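Local coordinates for piwi domain-containing protein (Vanderwaltozyma polyspora, PDB 5THE) that probably binds guide RNA, as the C-terminal lobe of a budding yeast Argonaute, and contributes to selectivity of RNA target cleavage, at residues L178-R192 with I206-W220. Residues are numbered along the deposited sequence; the frame is centred on the assembly and turned at random.
With nucleotides of chain B.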
loop_
_atom_site.group_PDB
_atom_site.type_symbol
_atom_site.label_atom_id
_atom_site.label_comp_id
_atom_site.label_asym_id
_atom_site.label_seq_id
_atom_site.Cartn_x
_atom_site.Cartn_y
_atom_site.Cartn_z
ATOM N N LEU A 178 -9.298 -25.395 -7.001
ATOM C CA LEU A 178 -8.389 -24.437 -7.624
ATOM C C LEU A 178 -7.733 -25.010 -8.880
ATOM O O LEU A 178 -7.585 -24.304 -9.881
ATOM C CB LEU A 178 -7.334 -23.986 -6.615
ATOM C CG LEU A 178 -7.940 -23.202 -5.450
ATOM C CD1 LEU A 178 -6.860 -22.745 -4.497
ATOM C CD2 LEU A 178 -8.730 -22.018 -5.976
ATOM N N GLU A 179 -7.340 -26.282 -8.856
ATOM C CA GLU A 179 -6.762 -26.879 -10.062
ATOM C C GLU A 179 -7.770 -26.946 -11.205
ATOM O O GLU A 179 -7.380 -26.972 -12.376
ATOM C CB GLU A 179 -6.229 -28.288 -9.771
ATOM C CG GLU A 179 -5.282 -28.397 -8.595
ATOM C CD GLU A 179 -5.460 -29.647 -7.810
ATOM O OE1 GLU A 179 -6.432 -30.359 -8.089
ATOM O OE2 GLU A 179 -4.639 -29.901 -6.901
ATOM N N ASN A 180 -9.064 -26.969 -10.895
ATOM C CA ASN A 180 -10.106 -27.057 -11.906
ATOM C C ASN A 180 -10.729 -25.710 -12.225
ATOM O O ASN A 180 -11.703 -25.659 -12.983
ATOM C CB ASN A 180 -11.201 -28.024 -11.459
ATOM C CG ASN A 180 -10.716 -29.451 -11.360
ATOM O OD1 ASN A 180 -9.585 -29.765 -11.731
ATOM N ND2 ASN A 180 -11.580 -30.332 -10.860
ATOM N N ILE A 181 -10.199 -24.627 -11.674
ATOM C CA ILE A 181 -10.896 -23.340 -11.781
ATOM C C ILE A 181 -10.863 -22.861 -13.233
ATOM O O ILE A 181 -9.798 -22.900 -13.873
ATOM C CB ILE A 181 -10.271 -22.315 -10.824
ATOM C CG1 ILE A 181 -11.274 -21.206 -10.502
ATOM C CG2 ILE A 181 -8.946 -21.756 -11.358
ATOM C CD1 ILE A 181 -12.565 -21.725 -9.884
ATOM N N PRO A 182 -11.993 -22.452 -13.811
ATOM C CA PRO A 182 -11.957 -21.890 -15.167
ATOM C C PRO A 182 -11.140 -20.610 -15.206
ATOM O O PRO A 182 -10.942 -19.931 -14.195
ATOM C CB PRO A 182 -13.430 -21.612 -15.483
ATOM C CG PRO A 182 -14.206 -22.440 -14.514
ATOM C CD PRO A 182 -13.367 -22.558 -13.291
ATOM N N SER A 183 -10.661 -20.284 -16.401
ATOM C CA SER A 183 -9.909 -19.052 -16.582
ATOM C C SER A 183 -10.838 -17.847 -16.451
ATOM O O SER A 183 -12.069 -17.969 -16.452
ATOM C CB SER A 183 -9.228 -19.039 -17.947
ATOM O OG SER A 183 -10.209 -19.100 -18.970
ATOM N N ASN A 184 -10.235 -16.663 -16.349
ATOM C CA ASN A 184 -11.000 -15.423 -16.266
ATOM C C ASN A 184 -11.919 -15.465 -15.043
ATOM O O ASN A 184 -13.068 -15.014 -15.079
ATOM C CB ASN A 184 -11.784 -15.198 -17.569
ATOM C CG ASN A 184 -12.606 -13.922 -17.576
ATOM O OD1 ASN A 184 -12.249 -12.920 -16.960
ATOM N ND2 ASN A 184 -13.737 -13.969 -18.278
ATOM N N THR A 185 -11.419 -16.035 -13.947
ATOM C CA THR A 185 -12.244 -16.223 -12.762
ATOM C C THR A 185 -11.594 -15.573 -11.547
ATOM O O THR A 185 -10.417 -15.811 -11.248
ATOM C CB THR A 185 -12.511 -17.709 -12.508
ATOM O OG1 THR A 185 -13.441 -18.185 -13.484
ATOM C CG2 THR A 185 -13.114 -17.910 -11.137
ATOM N N TYR A 186 -12.374 -14.740 -10.867
ATOM C CA TYR A 186 -11.984 -14.095 -9.626
ATOM C C TYR A 186 -12.692 -14.814 -8.496
ATOM O O TYR A 186 -13.908 -15.029 -8.565
ATOM C CB TYR A 186 -12.368 -12.610 -9.639
ATOM C CG TYR A 186 -11.653 -11.803 -8.586
ATOM C CD1 TYR A 186 -12.036 -11.877 -7.247
ATOM C CD2 TYR A 186 -10.579 -10.982 -8.923
ATOM C CE1 TYR A 186 -11.378 -11.155 -6.277
ATOM C CE2 TYR A 186 -9.910 -10.249 -7.959
ATOM C CZ TYR A 186 -10.315 -10.342 -6.638
ATOM O OH TYR A 186 -9.665 -9.628 -5.673
ATOM N N ILE A 187 -11.945 -15.206 -7.470
ATOM C CA ILE A 187 -12.521 -15.939 -6.353
ATOM C C ILE A 187 -12.913 -14.969 -5.249
ATOM O O ILE A 187 -12.108 -14.132 -4.834
ATOM C CB ILE A 187 -11.545 -16.988 -5.811
ATOM C CG1 ILE A 187 -11.336 -18.101 -6.825
ATOM C CG2 ILE A 187 -12.087 -17.557 -4.498
ATOM C CD1 ILE A 187 -10.112 -18.896 -6.522
ATOM N N LEU A 188 -14.131 -15.112 -4.741
ATOM C CA LEU A 188 -14.572 -14.390 -3.549
ATOM C C LEU A 188 -14.749 -15.399 -2.421
ATOM O O LEU A 188 -15.698 -16.188 -2.422
ATOM C CB LEU A 188 -15.863 -13.621 -3.819
ATOM C CG LEU A 188 -16.453 -12.900 -2.607
ATOM C CD1 LEU A 188 -15.446 -11.893 -2.024
ATOM C CD2 LEU A 188 -17.773 -12.224 -2.986
ATOM N N TYR A 189 -13.821 -15.404 -1.477
ATOM C CA TYR A 189 -13.984 -16.228 -0.290
ATOM C C TYR A 189 -14.928 -15.511 0.671
ATOM O O TYR A 189 -14.670 -14.366 1.064
ATOM C CB TYR A 189 -12.634 -16.491 0.368
ATOM C CG TYR A 189 -11.735 -17.423 -0.403
ATOM C CD1 TYR A 189 -12.131 -18.731 -0.678
ATOM C CD2 TYR A 189 -10.462 -17.019 -0.811
ATOM C CE1 TYR A 189 -11.305 -19.593 -1.366
ATOM C CE2 TYR A 189 -9.627 -17.883 -1.509
ATOM C CZ TYR A 189 -10.055 -19.171 -1.782
ATOM O OH TYR A 189 -9.238 -20.043 -2.472
ATOM N N VAL A 190 -16.025 -16.170 1.030
ATOM C CA VAL A 190 -17.007 -15.625 1.964
ATOM C C VAL A 190 -16.837 -16.379 3.274
ATOM O O VAL A 190 -17.174 -17.567 3.365
ATOM C CB VAL A 190 -18.436 -15.750 1.424
ATOM C CG1 VAL A 190 -19.447 -15.192 2.418
ATOM C CG2 VAL A 190 -18.552 -15.015 0.074
ATOM N N LEU A 191 -16.309 -15.700 4.289
ATOM C CA LEU A 191 -15.952 -16.363 5.545
ATOM C C LEU A 191 -17.139 -16.371 6.492
ATOM O O LEU A 191 -17.702 -15.315 6.793
ATOM C CB LEU A 191 -14.767 -15.670 6.219
ATOM C CG LEU A 191 -13.605 -15.348 5.289
ATOM C CD1 LEU A 191 -12.535 -14.594 6.042
ATOM C CD2 LEU A 191 -13.042 -16.618 4.668
ATOM N N ARG A 192 -17.505 -17.557 6.985
ATOM C CA ARG A 192 -18.606 -17.625 7.941
ATOM C C ARG A 192 -18.291 -16.844 9.215
ATOM O O ARG A 192 -19.167 -16.175 9.775
ATOM C CB ARG A 192 -18.931 -19.081 8.272
ATOM C CG ARG A 192 -19.939 -19.243 9.411
ATOM C CD ARG A 192 -21.170 -19.987 8.943
ATOM N NE ARG A 192 -22.170 -20.159 9.992
ATOM C CZ ARG A 192 -22.396 -21.298 10.635
ATOM N NH1 ARG A 192 -21.693 -22.388 10.354
ATOM N NH2 ARG A 192 -23.333 -21.350 11.565
ATOM N N ILE A 206 -2.606 -20.842 0.212
ATOM C CA ILE A 206 -2.989 -21.710 -0.889
ATOM C C ILE A 206 -3.242 -20.899 -2.148
ATOM O O ILE A 206 -2.726 -21.215 -3.227
ATOM C CB ILE A 206 -4.226 -22.526 -0.500
ATOM C CG1 ILE A 206 -3.872 -23.533 0.601
ATOM C CG2 ILE A 206 -4.806 -23.217 -1.703
ATOM C CD1 ILE A 206 -5.113 -24.057 1.330
ATOM N N THR A 207 -4.045 -19.843 -2.031
ATOM C CA THR A 207 -4.580 -19.217 -3.231
ATOM C C THR A 207 -3.598 -18.221 -3.841
ATOM O O THR A 207 -3.428 -18.205 -5.067
ATOM C CB THR A 207 -5.915 -18.557 -2.908
ATOM O OG1 THR A 207 -6.701 -19.482 -2.141
ATOM C CG2 THR A 207 -6.658 -18.220 -4.191
ATOM N N ASP A 208 -2.952 -17.385 -3.019
ATOM C CA ASP A 208 -1.906 -16.507 -3.548
ATOM C C ASP A 208 -0.652 -17.306 -3.867
ATOM O O ASP A 208 -0.166 -17.319 -5.003
ATOM C CB ASP A 208 -1.525 -15.401 -2.553
ATOM C CG ASP A 208 -2.646 -14.428 -2.233
ATOM O OD1 ASP A 208 -3.678 -14.365 -2.950
ATOM O OD2 ASP A 208 -2.460 -13.697 -1.230
ATOM N N LEU A 209 -0.101 -17.975 -2.856
ATOM C CA LEU A 209 1.268 -18.455 -2.973
ATOM C C LEU A 209 1.348 -19.744 -3.794
ATOM O O LEU A 209 2.181 -19.855 -4.698
ATOM C CB LEU A 209 1.863 -18.625 -1.571
ATOM C CG LEU A 209 3.311 -19.099 -1.472
ATOM C CD1 LEU A 209 3.921 -18.531 -0.229
ATOM C CD2 LEU A 209 3.370 -20.630 -1.454
ATOM N N LYS A 210 0.488 -20.724 -3.506
ATOM C CA LYS A 210 0.540 -21.974 -4.258
ATOM C C LYS A 210 0.002 -21.803 -5.679
ATOM O O LYS A 210 0.672 -22.173 -6.649
ATOM C CB LYS A 210 -0.221 -23.076 -3.511
ATOM C CG LYS A 210 0.509 -23.602 -2.269
ATOM C CD LYS A 210 2.011 -23.705 -2.540
ATOM C CE LYS A 210 2.634 -24.973 -1.969
ATOM N NZ LYS A 210 2.518 -25.021 -0.489
ATOM N N PHE A 211 -1.200 -21.238 -5.833
ATOM C CA PHE A 211 -1.848 -21.216 -7.145
ATOM C C PHE A 211 -1.747 -19.886 -7.876
ATOM O O PHE A 211 -1.908 -19.860 -9.103
ATOM C CB PHE A 211 -3.331 -21.583 -7.021
ATOM C CG PHE A 211 -3.561 -23.032 -6.777
ATOM C CD1 PHE A 211 -3.432 -23.556 -5.501
ATOM C CD2 PHE A 211 -3.882 -23.882 -7.827
ATOM C CE1 PHE A 211 -3.628 -24.899 -5.271
ATOM C CE2 PHE A 211 -4.080 -25.228 -7.608
ATOM C CZ PHE A 211 -3.957 -25.740 -6.327
ATOM N N GLY A 212 -1.489 -18.790 -7.176
ATOM C CA GLY A 212 -1.475 -17.509 -7.866
ATOM C C GLY A 212 -2.813 -17.183 -8.490
ATOM O O GLY A 212 -2.860 -16.651 -9.606
ATOM N N ALA A 213 -3.911 -17.518 -7.810
ATOM C CA ALA A 213 -5.247 -17.208 -8.299
ATOM C C ALA A 213 -5.741 -15.934 -7.617
ATOM O O ALA A 213 -5.578 -15.771 -6.406
ATOM C CB ALA A 213 -6.212 -18.368 -8.047
ATOM N N LEU A 214 -6.302 -15.020 -8.406
ATOM C CA LEU A 214 -6.852 -13.787 -7.855
ATOM C C LEU A 214 -8.001 -14.105 -6.907
ATOM O O LEU A 214 -8.888 -14.896 -7.232
ATOM C CB LEU A 214 -7.338 -12.877 -8.986
ATOM C CG LEU A 214 -6.285 -12.331 -9.950
ATOM C CD1 LEU A 214 -6.943 -11.293 -10.845
ATOM C CD2 LEU A 214 -5.088 -11.717 -9.192
ATOM N N ASN A 215 -8.000 -13.471 -5.737
ATOM C CA ASN A 215 -9.047 -13.750 -4.770
ATOM C C ASN A 215 -9.135 -12.604 -3.778
ATOM O O ASN A 215 -8.137 -11.947 -3.481
ATOM C CB ASN A 215 -8.784 -15.069 -4.015
ATOM C CG ASN A 215 -7.592 -14.972 -3.067
ATOM O OD1 ASN A 215 -7.759 -14.859 -1.846
ATOM N ND2 ASN A 215 -6.380 -14.990 -3.628
ATOM N N SER A 216 -10.334 -12.404 -3.244
ATOM C CA SER A 216 -10.556 -11.541 -2.098
ATOM C C SER A 216 -11.395 -12.294 -1.075
ATOM O O SER A 216 -12.204 -13.161 -1.421
ATOM C CB SER A 216 -11.279 -10.228 -2.484
ATOM O OG SER A 216 -10.572 -9.519 -3.488
ATOM N N CYS A 217 -11.197 -11.949 0.184
ATOM C CA CYS A 217 -12.027 -12.454 1.260
ATOM C C CYS A 217 -13.015 -11.400 1.720
ATOM O O CYS A 217 -12.760 -10.197 1.675
ATOM C CB CYS A 217 -11.187 -12.887 2.458
ATOM S SG CYS A 217 -10.137 -14.250 2.058
ATOM N N VAL A 218 -14.116 -11.885 2.254
ATOM C CA VAL A 218 -15.175 -11.026 2.741
ATOM C C VAL A 218 -15.777 -11.746 3.944
ATOM O O VAL A 218 -15.961 -12.965 3.900
ATOM C CB VAL A 218 -16.137 -10.788 1.555
ATOM C CG1 VAL A 218 -17.372 -11.657 1.577
ATOM C CG2 VAL A 218 -16.356 -9.341 1.271
ATOM N N VAL A 219 -15.968 -11.035 5.061
ATOM C CA VAL A 219 -16.646 -11.626 6.213
ATOM C C VAL A 219 -18.142 -11.591 5.940
ATOM O O VAL A 219 -18.703 -10.534 5.614
ATOM C CB VAL A 219 -16.289 -10.887 7.522
ATOM C CG1 VAL A 219 -17.066 -11.461 8.718
ATOM C CG2 VAL A 219 -14.801 -10.987 7.793
ATOM N N TRP A 220 -18.777 -12.757 6.048
ATOM C CA TRP A 220 -20.175 -12.916 5.659
ATOM C C TRP A 220 -21.100 -11.970 6.417
ATOM O O TRP A 220 -22.021 -11.396 5.827
ATOM C CB TRP A 220 -20.601 -14.370 5.885
ATOM C CG TRP A 220 -22.051 -14.675 5.595
ATOM C CD1 TRP A 220 -22.907 -15.371 6.399
ATOM C CD2 TRP A 220 -22.817 -14.290 4.436
ATOM N NE1 TRP A 220 -24.143 -15.463 5.813
ATOM C CE2 TRP A 220 -24.119 -14.811 4.608
ATOM C CE3 TRP A 220 -22.529 -13.573 3.271
ATOM C CZ2 TRP A 220 -25.133 -14.633 3.660
ATOM C CZ3 TRP A 220 -23.547 -13.386 2.330
ATOM C CH2 TRP A 220 -24.830 -13.923 2.531
ATOM O OP3 U B 1 -7.214 -9.464 1.876
ATOM P P U B 1 -8.621 -9.611 1.454
ATOM O OP1 U B 1 -8.745 -10.768 0.535
ATOM O OP2 U B 1 -9.127 -8.311 0.985
ATOM O "O5'" U B 1 -9.455 -10.020 2.730
ATOM C "C5'" U B 1 -9.905 -9.050 3.666
ATOM C "C4'" U B 1 -11.026 -9.630 4.473
ATOM O "O4'" U B 1 -10.531 -10.766 5.244
ATOM C "C3'" U B 1 -11.687 -8.682 5.462
ATOM O "O3'" U B 1 -13.099 -8.894 5.429
ATOM C "C2'" U B 1 -11.109 -9.116 6.811
ATOM O "O2'" U B 1 -11.941 -8.854 7.921
ATOM C "C1'" U B 1 -10.902 -10.617 6.603
ATOM N N1 U B 1 -9.827 -11.180 7.447
ATOM C C2 U B 1 -10.144 -12.217 8.289
ATOM O O2 U B 1 -11.261 -12.684 8.327
ATOM N N3 U B 1 -9.115 -12.695 9.069
ATOM C C4 U B 1 -7.812 -12.233 9.077
ATOM O O4 U B 1 -6.983 -12.764 9.822
ATOM C C5 U B 1 -7.558 -11.143 8.185
ATOM C C6 U B 1 -8.552 -10.663 7.427
ATOM P P A B 2 -14.102 -7.692 5.788
ATOM O OP1 A B 2 -13.822 -7.318 7.197
ATOM O OP2 A B 2 -15.471 -8.116 5.359
ATOM O "O5'" A B 2 -13.628 -6.490 4.859
ATOM C "C5'" A B 2 -13.432 -6.677 3.454
ATOM C "C4'" A B 2 -13.447 -5.361 2.731
ATOM O "O4'" A B 2 -14.779 -4.807 2.781
ATOM C "C3'" A B 2 -12.586 -4.266 3.334
ATOM O "O3'" A B 2 -11.240 -4.389 2.978
ATOM C "C2'" A B 2 -13.248 -3.001 2.807
ATOM O "O2'" A B 2 -12.941 -2.825 1.431
ATOM C "C1'" A B 2 -14.714 -3.397 2.906
ATOM N N9 A B 2 -15.320 -3.063 4.210
ATOM C C8 A B 2 -15.304 -3.834 5.346
ATOM N N7 A B 2 -15.962 -3.324 6.348
ATOM C C5 A B 2 -16.472 -2.142 5.818
ATOM C C6 A B 2 -17.262 -1.149 6.388
ATOM N N6 A B 2 -17.672 -1.235 7.655
ATOM N N1 A B 2 -17.596 -0.084 5.611
ATOM C C2 A B 2 -17.150 -0.057 4.343
ATOM N N3 A B 2 -16.386 -0.945 3.686
ATOM C C4 A B 2 -16.083 -1.961 4.502
HETATM O O HOH W 1 -9.086 -16.636 -9.356
#
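Strands 185-191 and 215-219 pair in parallel, their axes 4.6 Å apart at closest and 23° askew, joined by helix 197-210 in a beta-alpha-beta unit of the Argonaute C-terminal lobe. Backbone bonds alternate from Ile187 N to Leu214 O through to Trp220 N to Leu191 O. Where helix 169-179 ends, Leu178 lays CB over the centre of the Phe211 ring, 3.6 Å from its centroid, while Glu179 CG meets the ring edge; the flat ring suits the place because its face takes one methylene and its edge the other. An alanine in place of Phe211 would probably strip the ring from Leu178 CB and Glu179 CG and open a gap between the ends of helices 169-179 and 197-210. Tyr189 is long enough to span from sheet to helix: CG, anti to the carbonyl carbon (chi1 -71°), carries the ring toward helix 197-210, where OH donates to Thr207 OG1 at 2.6 Å, and Ile187 CG2 lies over one ring face. On the face that carries Leu188 and Ser216, the small Ser216 side chain sits at the Tyr186 ring edge. Strand 215-219 also grips the RNA through backbone N-H groups: Val219 N bonds OP2 of A2 of chain B, and Cys217 N donates to OP1 of U1 of chain B at 2.7 Å.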